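PDB 5Z0Q: aminotransferase, class I and II from Erwinia tasmaniensis, which belongs to the class I and II aminotransferase family and binds pyridoxal-5'-phosphate in a pocket to which the second subunit of the dimer contributes. Local coordinates for residues H115-Y125 / N165-N176; H207-G215 / V320-G328. All coordinates share one frame; numbering follows the deposited sequence.

Contact 1: H115-Y125 / N165-N176; sequences HQSTVSATPIY and NEKLLLLCNPHN. With PLP (pyridoxal-5'-phosphate), chain M.
Gln116 and Lys167 cross at the start of two neighbouring parallel strands, 117-122 and 166-172, of the mixed central sheet of the fold type I architecture shared by class I and II aminotransferases. With CG anti to its carbonyl carbon and the rest extended, Gln116 lays its amide over the bent lysine chain, OE1 lying 3.3 Å from Lys167 CG; the same oxygen is hydrogen-bonded to Glu113 N. Ser117 then opens the sheet pairing. Its N bonds Asn165 O, and its own O receives Lys167 N at 3.0 Å. Lys167 is the extra residue of a beta bulge: Ser117 pairs with Glu166, but Thr118 already pairs with Leu168. Ser117 OG makes only a weak bond to Glu166 OE1, while OE2 of that carboxylate takes the backbone N of Ser163 and Gly164. Thr118 lies beside Leu168, pointing the same way, and turns its OG1 to His139 on the next strand. Val119 N bonds Leu168 O, and Val119 O takes Leu170 N at 2.7 Å, the N-H...O angle 176°. On the opposite face from Thr118, Val119 sets CG2 against Glu166 CG at 3.5 Å and CB against Leu169 CD1. The strands then part, and a cis peptide before Pro123 turns the chain. Pro123 O meets the edge of the His175 imidazole, and Ile124 crosses that side chain at about a right angle, CG1 lying 3.8 Å from NE2. Tyr125, its ring swung anti to the backbone N (chi1 -172°), covers the cofactor: pyridine C2 lies 3.6 Å above the phenol plane, over its centre. Beside it Asn176, its amide turned 45° from that ring, brings ND2 to 3.1 Å from O3 of pyridoxal-5'-phosphate.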
loop_
_atom_site.group_PDB
_atom_site.type_symbol
_atom_site.label_atom_id
_atom_site.label_comp_id
_atom_site.label_asym_id
_atom_site.label_seq_id
_atom_site.Cartn_x
_atom_site.Cartn_y
_atom_site.Cartn_z
ATOM N N HIS A 115 -10.460 -26.236 -2.039
ATOM C CA HIS A 115 -10.255 -27.592 -1.546
ATOM C C HIS A 115 -8.801 -27.889 -1.202
ATOM O O HIS A 115 -8.520 -28.959 -0.651
ATOM C CB HIS A 115 -10.749 -28.606 -2.580
ATOM C CG HIS A 115 -9.997 -28.563 -3.873
ATOM N ND1 HIS A 115 -10.141 -27.536 -4.782
ATOM C CD2 HIS A 115 -9.094 -29.416 -4.411
ATOM C CE1 HIS A 115 -9.358 -27.759 -5.823
ATOM N NE2 HIS A 115 -8.713 -28.894 -5.623
ATOM N N GLN A 116 -7.880 -26.982 -1.506
ATOM C CA GLN A 116 -6.460 -27.206 -1.287
ATOM C C GLN A 116 -5.985 -26.496 -0.024
ATOM O O GLN A 116 -6.580 -25.516 0.431
ATOM C CB GLN A 116 -5.649 -26.739 -2.499
ATOM C CG GLN A 116 -5.910 -27.553 -3.756
ATOM C CD GLN A 116 -5.176 -27.016 -4.967
ATOM O OE1 GLN A 116 -4.974 -25.809 -5.102
ATOM N NE2 GLN A 116 -4.770 -27.913 -5.857
ATOM N N SER A 117 -4.895 -27.009 0.539
ATOM C CA SER A 117 -4.375 -26.547 1.817
ATOM C C SER A 117 -2.950 -26.032 1.659
ATOM O O SER A 117 -2.313 -26.188 0.614
ATOM C CB SER A 117 -4.413 -27.669 2.863
ATOM O OG SER A 117 -3.539 -28.729 2.515
ATOM N N THR A 118 -2.455 -25.411 2.728
ATOM C CA THR A 118 -1.093 -24.910 2.800
ATOM C C THR A 118 -0.330 -25.651 3.892
ATOM O O THR A 118 -0.917 -26.203 4.826
ATOM C CB THR A 118 -1.061 -23.401 3.080
ATOM O OG1 THR A 118 -1.646 -23.138 4.361
ATOM C CG2 THR A 118 -1.831 -22.640 2.012
ATOM N N VAL A 119 0.996 -25.660 3.759
ATOM C CA VAL A 119 1.884 -26.301 4.722
ATOM C C VAL A 119 2.946 -25.299 5.144
ATOM O O VAL A 119 3.518 -24.595 4.304
ATOM C CB VAL A 119 2.548 -27.568 4.146
ATOM C CG1 VAL A 119 3.296 -28.320 5.239
ATOM C CG2 VAL A 119 1.519 -28.460 3.492
ATOM N N SER A 120 3.215 -25.239 6.446
ATOM C CA SER A 120 4.281 -24.401 6.972
ATOM C C SER A 120 4.778 -25.013 8.273
ATOM O O SER A 120 4.282 -26.048 8.729
ATOM C CB SER A 120 3.807 -22.960 7.187
ATOM O OG SER A 120 3.025 -22.857 8.364
ATOM N N ALA A 121 5.768 -24.363 8.870
ATOM C CA ALA A 121 6.285 -24.776 10.163
ATOM C C ALA A 121 5.512 -24.085 11.281
ATOM O O ALA A 121 4.790 -23.110 11.062
ATOM C CB ALA A 121 7.776 -24.458 10.278
ATOM N N THR A 122 5.664 -24.618 12.495
ATOM C CA THR A 122 5.121 -23.989 13.688
ATOM C C THR A 122 6.172 -24.150 14.782
ATOM O O THR A 122 6.715 -25.256 14.960
ATOM C CB THR A 122 3.776 -24.583 14.123
ATOM O OG1 THR A 122 3.414 -24.066 15.411
ATOM C CG2 THR A 122 3.837 -26.101 14.181
ATOM N N PRO A 123 6.510 -23.075 15.513
ATOM C CA PRO A 123 5.957 -21.723 15.368
ATOM C C PRO A 123 6.450 -21.021 14.108
ATOM O O PRO A 123 7.379 -21.513 13.469
ATOM C CB PRO A 123 6.465 -21.008 16.619
ATOM C CG PRO A 123 7.762 -21.682 16.910
ATOM C CD PRO A 123 7.555 -23.128 16.550
ATOM N N ILE A 124 5.835 -19.892 13.758
ATOM C CA ILE A 124 6.178 -19.185 12.529
ATOM C C ILE A 124 5.587 -17.781 12.571
ATOM O O ILE A 124 4.781 -17.462 13.454
ATOM C CB ILE A 124 5.686 -19.964 11.293
ATOM C CG1 ILE A 124 6.504 -19.600 10.051
ATOM C CG2 ILE A 124 4.199 -19.725 11.065
ATOM C CD1 ILE A 124 6.172 -20.436 8.836
ATOM N N TYR A 125 6.003 -16.936 11.632
ATOM C CA TYR A 125 5.430 -15.607 11.482
ATOM C C TYR A 125 3.906 -15.712 11.387
ATOM O O TYR A 125 3.396 -16.457 10.539
ATOM C CB TYR A 125 6.017 -14.941 10.235
ATOM C CG TYR A 125 5.676 -13.481 10.040
ATOM C CD1 TYR A 125 5.801 -12.570 11.079
ATOM C CD2 TYR A 125 5.268 -13.008 8.799
ATOM C CE1 TYR A 125 5.498 -11.234 10.896
ATOM C CE2 TYR A 125 4.967 -11.672 8.606
ATOM C CZ TYR A 125 5.084 -10.790 9.658
ATOM O OH TYR A 125 4.785 -9.459 9.470
ATOM N N ASN A 165 -4.518 -32.892 -0.316
ATOM C CA ASN A 165 -5.029 -31.576 -0.678
ATOM C C ASN A 165 -3.960 -30.491 -0.646
ATOM O O ASN A 165 -4.221 -29.378 -1.109
ATOM C CB ASN A 165 -6.175 -31.177 0.258
ATOM C CG ASN A 165 -7.437 -31.976 0.011
ATOM O OD1 ASN A 165 -7.402 -33.046 -0.596
ATOM N ND2 ASN A 165 -8.566 -31.456 0.480
ATOM N N GLU A 166 -2.778 -30.785 -0.116
ATOM C CA GLU A 166 -1.748 -29.768 0.038
ATOM C C GLU A 166 -1.290 -29.261 -1.324
ATOM O O GLU A 166 -1.218 -30.019 -2.295
ATOM C CB GLU A 166 -0.566 -30.331 0.827
ATOM C CG GLU A 166 -0.883 -30.680 2.285
ATOM C CD GLU A 166 -1.768 -31.905 2.437
ATOM O OE1 GLU A 166 -2.842 -31.790 3.067
ATOM O OE2 GLU A 166 -1.392 -32.979 1.921
ATOM N N LYS A 167 -0.980 -27.966 -1.393
ATOM C CA LYS A 167 -0.681 -27.336 -2.675
ATOM C C LYS A 167 0.422 -26.288 -2.570
ATOM O O LYS A 167 1.256 -26.170 -3.474
ATOM C CB LYS A 167 -1.950 -26.705 -3.252
ATOM C CG LYS A 167 -1.761 -26.005 -4.589
ATOM C CD LYS A 167 -1.221 -26.952 -5.648
ATOM C CE LYS A 167 -1.697 -26.546 -7.036
ATOM N NZ LYS A 167 -1.506 -25.090 -7.293
ATOM N N LEU A 168 0.440 -25.523 -1.482
ATOM C CA LEU A 168 1.362 -24.402 -1.327
ATOM C C LEU A 168 2.175 -24.589 -0.055
ATOM O O LEU A 168 1.609 -24.697 1.037
ATOM C CB LEU A 168 0.604 -23.073 -1.292
ATOM C CG LEU A 168 1.433 -21.796 -1.151
ATOM C CD1 LEU A 168 2.450 -21.682 -2.274
ATOM C CD2 LEU A 168 0.526 -20.575 -1.123
ATOM N N LEU A 169 3.498 -24.618 -0.198
ATOM C CA LEU A 169 4.413 -24.753 0.928
ATOM C C LEU A 169 4.942 -23.375 1.306
ATOM O O LEU A 169 5.554 -22.692 0.477
ATOM C CB LEU A 169 5.567 -25.695 0.586
ATOM C CG LEU A 169 6.682 -25.795 1.630
ATOM C CD1 LEU A 169 6.151 -26.374 2.933
ATOM C CD2 LEU A 169 7.844 -26.621 1.106
ATOM N N LEU A 170 4.714 -22.973 2.554
ATOM C CA LEU A 170 5.131 -21.666 3.052
ATOM C C LEU A 170 6.392 -21.842 3.891
ATOM O O LEU A 170 6.342 -22.408 4.988
ATOM C CB LEU A 170 4.013 -21.018 3.865
ATOM C CG LEU A 170 2.675 -20.822 3.150
ATOM C CD1 LEU A 170 1.673 -20.153 4.073
ATOM C CD2 LEU A 170 2.854 -20.011 1.881
ATOM N N LEU A 171 7.518 -21.354 3.377
ATOM C CA LEU A 171 8.800 -21.437 4.057
ATOM C C LEU A 171 9.220 -20.065 4.570
ATOM O O LEU A 171 8.684 -19.030 4.163
ATOM C CB LEU A 171 9.882 -21.998 3.129
ATOM C CG LEU A 171 9.685 -23.428 2.626
ATOM C CD1 LEU A 171 10.865 -23.851 1.766
ATOM C CD2 LEU A 171 9.490 -24.384 3.792
ATOM N N CYS A 172 10.199 -20.073 5.473
ATOM C CA CYS A 172 10.698 -18.843 6.081
ATOM C C CYS A 172 12.176 -19.043 6.384
ATOM O O CYS A 172 12.523 -19.761 7.325
ATOM C CB CYS A 172 9.914 -18.502 7.347
ATOM S SG CYS A 172 10.343 -16.922 8.110
ATOM N N ASN A 173 13.043 -18.417 5.584
ATOM C CA ASN A 173 14.485 -18.578 5.728
ATOM C C ASN A 173 15.189 -17.237 5.542
ATOM O O ASN A 173 15.195 -16.696 4.429
ATOM C CB ASN A 173 15.011 -19.602 4.722
ATOM C CG ASN A 173 16.508 -19.812 4.830
ATOM O OD1 ASN A 173 17.109 -19.570 5.877
ATOM N ND2 ASN A 173 17.120 -20.266 3.743
ATOM N N PRO A 174 15.798 -16.665 6.597
ATOM C CA PRO A 174 15.874 -17.169 7.975
ATOM C C PRO A 174 14.511 -17.215 8.661
ATOM O O PRO A 174 13.614 -16.457 8.297
ATOM C CB PRO A 174 16.793 -16.160 8.671
ATOM C CG PRO A 174 17.530 -15.479 7.571
ATOM C CD PRO A 174 16.566 -15.420 6.434
ATOM N N HIS A 175 14.365 -18.097 9.643
ATOM C CA HIS A 175 13.059 -18.414 10.200
ATOM C C HIS A 175 12.697 -17.464 11.333
ATOM O O HIS A 175 13.455 -17.312 12.295
ATOM C CB HIS A 175 13.026 -19.858 10.701
ATOM C CG HIS A 175 11.680 -20.289 11.188
ATOM N ND1 HIS A 175 11.204 -19.969 12.441
ATOM C CD2 HIS A 175 10.703 -21.009 10.586
ATOM C CE1 HIS A 175 9.993 -20.475 12.591
ATOM N NE2 HIS A 175 9.666 -21.111 11.480
ATOM N N ASN A 176 11.537 -16.831 11.211
ATOM C CA ASN A 176 10.900 -16.070 12.278
ATOM C C ASN A 176 9.911 -16.970 13.007
ATOM O O ASN A 176 9.039 -17.563 12.362
ATOM C CB ASN A 176 10.177 -14.855 11.706
ATOM C CG ASN A 176 9.744 -13.868 12.774
ATOM O OD1 ASN A 176 10.443 -13.656 13.763
ATOM N ND2 ASN A 176 8.587 -13.252 12.572
HETATM N N1 PLP M . 8.086 -11.384 7.057
HETATM C C2 PLP M . 8.629 -11.761 8.270
HETATM C C2A PLP M . 8.994 -13.196 8.516
HETATM C C3 PLP M . 8.844 -10.812 9.262
HETATM O O3 PLP M . 9.383 -11.186 10.464
HETATM C C4 PLP M . 8.508 -9.481 9.033
HETATM C C4A PLP M . 8.896 -8.428 10.027
HETATM C C5 PLP M . 7.958 -9.109 7.812
HETATM C C6 PLP M . 7.750 -10.066 6.825
HETATM C C5A PLP M . 7.597 -7.660 7.573
HETATM O O4P PLP M . 6.618 -7.541 6.565
HETATM P P PLP M . 5.881 -6.127 6.342
HETATM O O1P PLP M . 5.380 -5.607 7.669
HETATM O O2P PLP M . 4.715 -6.298 5.395
HETATM O O3P PLP M . 6.876 -5.155 5.755
#

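Contact 2: H207-G215 / V320-G328. With PLP (pyridoxal-5'-phosphate), chain M.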
loop_
_atom_site.group_PDB
_atom_site.type_symbol
_atom_site.label_atom_id
_atom_site.label_comp_id
_atom_site.label_asym_id
_atom_site.label_seq_id
_atom_site.Cartn_x
_atom_site.Cartn_y
_atom_site.Cartn_z
ATOM N N HIS A 207 14.774 -11.604 6.344
ATOM C CA HIS A 207 15.922 -11.510 7.237
ATOM C C HIS A 207 17.224 -11.970 6.592
ATOM O O HIS A 207 18.206 -12.193 7.306
ATOM C CB HIS A 207 15.671 -12.323 8.510
ATOM C CG HIS A 207 14.539 -11.812 9.343
ATOM N ND1 HIS A 207 13.236 -12.225 9.164
ATOM C CD2 HIS A 207 14.513 -10.919 10.361
ATOM C CE1 HIS A 207 12.458 -11.609 10.035
ATOM N NE2 HIS A 207 13.208 -10.812 10.773
ATOM N N CYS A 208 17.262 -12.104 5.263
ATOM C CA CYS A 208 18.436 -12.665 4.602
ATOM C C CYS A 208 19.679 -11.801 4.776
ATOM O O CYS A 208 20.796 -12.317 4.656
ATOM C CB CYS A 208 18.150 -12.876 3.114
ATOM S SG CYS A 208 17.812 -11.360 2.193
ATOM N N ASP A 209 19.520 -10.511 5.058
ATOM C CA ASP A 209 20.663 -9.629 5.254
ATOM C C ASP A 209 21.208 -9.659 6.676
ATOM O O ASP A 209 22.266 -9.070 6.927
ATOM C CB ASP A 209 20.294 -8.185 4.895
ATOM C CG ASP A 209 20.017 -7.998 3.417
ATOM O OD1 ASP A 209 20.601 -8.743 2.602
ATOM O OD2 ASP A 209 19.219 -7.102 3.069
ATOM N N LEU A 210 20.524 -10.325 7.606
ATOM C CA LEU A 210 20.890 -10.303 9.018
ATOM C C LEU A 210 21.514 -11.617 9.481
ATOM O O LEU A 210 21.325 -12.030 10.627
ATOM C CB LEU A 210 19.671 -9.960 9.874
ATOM C CG LEU A 210 19.065 -8.576 9.636
ATOM C CD1 LEU A 210 17.846 -8.358 10.518
ATOM C CD2 LEU A 210 20.107 -7.490 9.875
ATOM N N VAL A 211 22.268 -12.279 8.608
ATOM C CA VAL A 211 22.954 -13.514 8.974
ATOM C C VAL A 211 24.197 -13.160 9.781
ATOM O O VAL A 211 25.060 -12.407 9.318
ATOM C CB VAL A 211 23.318 -14.334 7.729
ATOM C CG1 VAL A 211 24.075 -15.591 8.124
ATOM C CG2 VAL A 211 22.063 -14.682 6.941
ATOM N N LEU A 212 24.291 -13.706 10.996
ATOM C CA LEU A 212 25.410 -13.420 11.883
ATOM C C LEU A 212 26.448 -14.530 11.933
ATOM O O LEU A 212 27.599 -14.263 12.295
ATOM C CB LEU A 212 24.912 -13.164 13.310
ATOM C CG LEU A 212 23.799 -12.143 13.530
ATOM C CD1 LEU A 212 23.459 -12.075 15.010
ATOM C CD2 LEU A 212 24.197 -10.774 13.003
ATOM N N GLU A 213 26.074 -15.756 11.592
ATOM C CA GLU A 213 26.986 -16.881 11.749
ATOM C C GLU A 213 28.081 -16.820 10.689
ATOM O O GLU A 213 27.774 -16.696 9.497
ATOM C CB GLU A 213 26.219 -18.199 11.652
ATOM C CG GLU A 213 26.784 -19.311 12.523
ATOM C CD GLU A 213 26.617 -19.037 14.010
ATOM O OE1 GLU A 213 25.780 -18.183 14.373
ATOM O OE2 GLU A 213 27.323 -19.677 14.818
ATOM N N PRO A 214 29.353 -16.896 11.074
ATOM C CA PRO A 214 30.430 -16.817 10.084
ATOM C C PRO A 214 30.486 -18.068 9.222
ATOM O O PRO A 214 30.042 -19.150 9.614
ATOM C CB PRO A 214 31.691 -16.680 10.944
ATOM C CG PRO A 214 31.328 -17.340 12.234
ATOM C CD PRO A 214 29.867 -17.053 12.446
ATOM N N GLY A 215 31.020 -17.896 8.012
ATOM C CA GLY A 215 31.259 -19.009 7.111
ATOM C C GLY A 215 29.985 -19.587 6.526
ATOM O O GLY A 215 30.028 -20.527 5.727
ATOM N N VAL A 320 17.700 -20.651 22.286
ATOM C CA VAL A 320 18.653 -20.963 21.230
ATOM C C VAL A 320 19.255 -19.664 20.716
ATOM O O VAL A 320 18.532 -18.699 20.436
ATOM C CB VAL A 320 17.968 -21.747 20.098
ATOM C CG1 VAL A 320 18.836 -21.759 18.852
ATOM C CG2 VAL A 320 17.662 -23.161 20.551
ATOM N N THR A 321 20.576 -19.628 20.604
ATOM C CA THR A 321 21.247 -18.471 20.032
ATOM C C THR A 321 20.810 -18.298 18.582
ATOM O O THR A 321 21.078 -19.181 17.753
ATOM C CB THR A 321 22.763 -18.629 20.113
ATOM O OG1 THR A 321 23.165 -18.705 21.486
ATOM C CG2 THR A 321 23.455 -17.446 19.452
ATOM N N PRO A 322 20.135 -17.203 18.235
ATOM C CA PRO A 322 19.623 -17.058 16.866
ATOM C C PRO A 322 20.757 -16.852 15.875
ATOM O O PRO A 322 21.608 -15.977 16.053
ATOM C CB PRO A 322 18.719 -15.822 16.955
ATOM C CG PRO A 322 19.284 -15.031 18.093
ATOM C CD PRO A 322 19.803 -16.042 19.081
ATOM N N GLU A 323 20.768 -17.672 14.826
ATOM C CA GLU A 323 21.733 -17.487 13.752
ATOM C C GLU A 323 21.451 -16.240 12.925
ATOM O O GLU A 323 22.319 -15.824 12.149
ATOM C CB GLU A 323 21.752 -18.724 12.852
ATOM C CG GLU A 323 22.225 -19.989 13.556
ATOM C CD GLU A 323 22.211 -21.209 12.651
ATOM O OE1 GLU A 323 21.330 -21.294 11.768
ATOM O OE2 GLU A 323 23.087 -22.083 12.822
ATOM N N ALA A 324 20.277 -15.632 13.080
ATOM C CA ALA A 324 19.913 -14.428 12.341
ATOM C C ALA A 324 19.236 -13.448 13.286
ATOM O O ALA A 324 18.206 -13.770 13.888
ATOM C CB ALA A 324 18.995 -14.758 11.161
ATOM N N SER A 325 19.820 -12.259 13.409
ATOM C CA SER A 325 19.260 -11.185 14.215
ATOM C C SER A 325 17.864 -10.810 13.710
ATOM O O SER A 325 17.510 -11.059 12.554
ATOM C CB SER A 325 20.203 -9.980 14.177
ATOM O OG SER A 325 21.103 -10.015 15.270
ATOM N N PHE A 326 17.057 -10.197 14.585
ATOM C CA PHE A 326 17.451 -9.753 15.925
ATOM C C PHE A 326 16.505 -10.250 17.014
ATOM O O PHE A 326 16.202 -9.529 17.967
ATOM C CB PHE A 326 17.531 -8.224 15.961
ATOM C CG PHE A 326 16.442 -7.542 15.179
ATOM C CD1 PHE A 326 15.214 -7.273 15.763
ATOM C CD2 PHE A 326 16.644 -7.174 13.857
ATOM C CE1 PHE A 326 14.209 -6.649 15.045
ATOM C CE2 PHE A 326 15.644 -6.552 13.134
ATOM C CZ PHE A 326 14.424 -6.288 13.729
ATOM N N LEU A 327 16.035 -11.485 16.856
ATOM C CA LEU A 327 15.183 -12.149 17.832
ATOM C C LEU A 327 15.526 -13.632 17.805
ATOM O O LEU A 327 15.886 -14.169 16.753
ATOM C CB LEU A 327 13.691 -11.923 17.527
ATOM C CG LEU A 327 13.270 -10.562 16.953
ATOM C CD1 LEU A 327 13.018 -10.660 15.455
ATOM C CD2 LEU A 327 12.065 -9.980 17.677
ATOM N N GLY A 328 15.418 -14.301 18.953
ATOM C CA GLY A 328 14.926 -13.742 20.200
ATOM C C GLY A 328 13.886 -14.664 20.817
ATOM O O GLY A 328 12.961 -14.211 21.485
HETATM N N1 PLP M . 8.086 -11.384 7.057
HETATM C C2 PLP M . 8.629 -11.761 8.270
HETATM C C2A PLP M . 8.994 -13.196 8.516
HETATM C C3 PLP M . 8.844 -10.812 9.262
HETATM O O3 PLP M . 9.383 -11.186 10.464
HETATM C C4 PLP M . 8.508 -9.481 9.033
HETATM C C4A PLP M . 8.896 -8.428 10.027
HETATM C C5 PLP M . 7.958 -9.109 7.812
HETATM C C6 PLP M . 7.750 -10.066 6.825
HETATM C C5A PLP M . 7.597 -7.660 7.573
HETATM O O4P PLP M . 6.618 -7.541 6.565
HETATM P P PLP M . 5.881 -6.127 6.342
HETATM O O1P PLP M . 5.380 -5.607 7.669
HETATM O O2P PLP M . 4.715 -6.298 5.395
HETATM O O3P PLP M . 6.876 -5.155 5.755
#
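Leu210 and Phe326 are brought together by their first torsions: Leu210 CG stands anti to its own carbonyl carbon (chi1 -63°), whereas Phe326 CG is tucked between its backbone N and carbonyl carbon (chi1 39°). Leu210 CD1 thereby reaches Phe326 CD2 at 3.7 Å, the two side chains passing at a slant. His207, turned like Leu210 with CG anti to its carbonyl carbon, presents an edge of the imidazole to the cofactor, with CE1 3.1 Å from O3 of pyridoxal-5'-phosphate and that oxygen close to the ring plane. The contact links the two sheets of the subunit: a loop after strand 200-204 of the large central sheet meets the loop between strands 318-319 and 329-331 of the smaller mixed sheet, and a single bridge between Val211 and Ala324 ties their backbones. Its firmer bond runs from Leu212 N to Glu323 O at 3.1 Å, nearly straight at 170°; the return bond, from Ser325 N to Leu210 O, is weak. Leu212 lays CD1 against the Ser325 side chain, 4.0 Å from its CB. Farther along, the Glu213 and Glu323 chains cross, Glu213 OE1 lying 5.0 Å from Glu323 OE2. Glu323 is held by salt bridges to Arg150 and Arg183 and by Val181 N, and Glu213 has a long, weak ion pair with Arg304. These arginines probably offset the like charges, so both acids can plausibly stay ionised despite their closeness.

In the fold
Contact 1 and contact 2 have centres about 21 Å apart and follow one another along the chain, yet they touch each other, and both reach pyridoxal-5'-phosphate. Pro174, in the turn leaving strand 166-172, is the joint: its CG lies 3.4 Å from His207 O, and its CB is 3.6 Å from Ala324 CB, touching both loops of contact 2. A separate, looser touch, 4.3 Å, joins Asn176 OD1 to Leu327 CD1. Contact 1 supplies the aromatic cover and an amide to the cofactor, contact 2 an imidazole edge, and the amide and imidazole converge on O3. The cofactor is also hydrogen-bonded to Val100 N, Val101 N and Tyr66 OH of the second subunit.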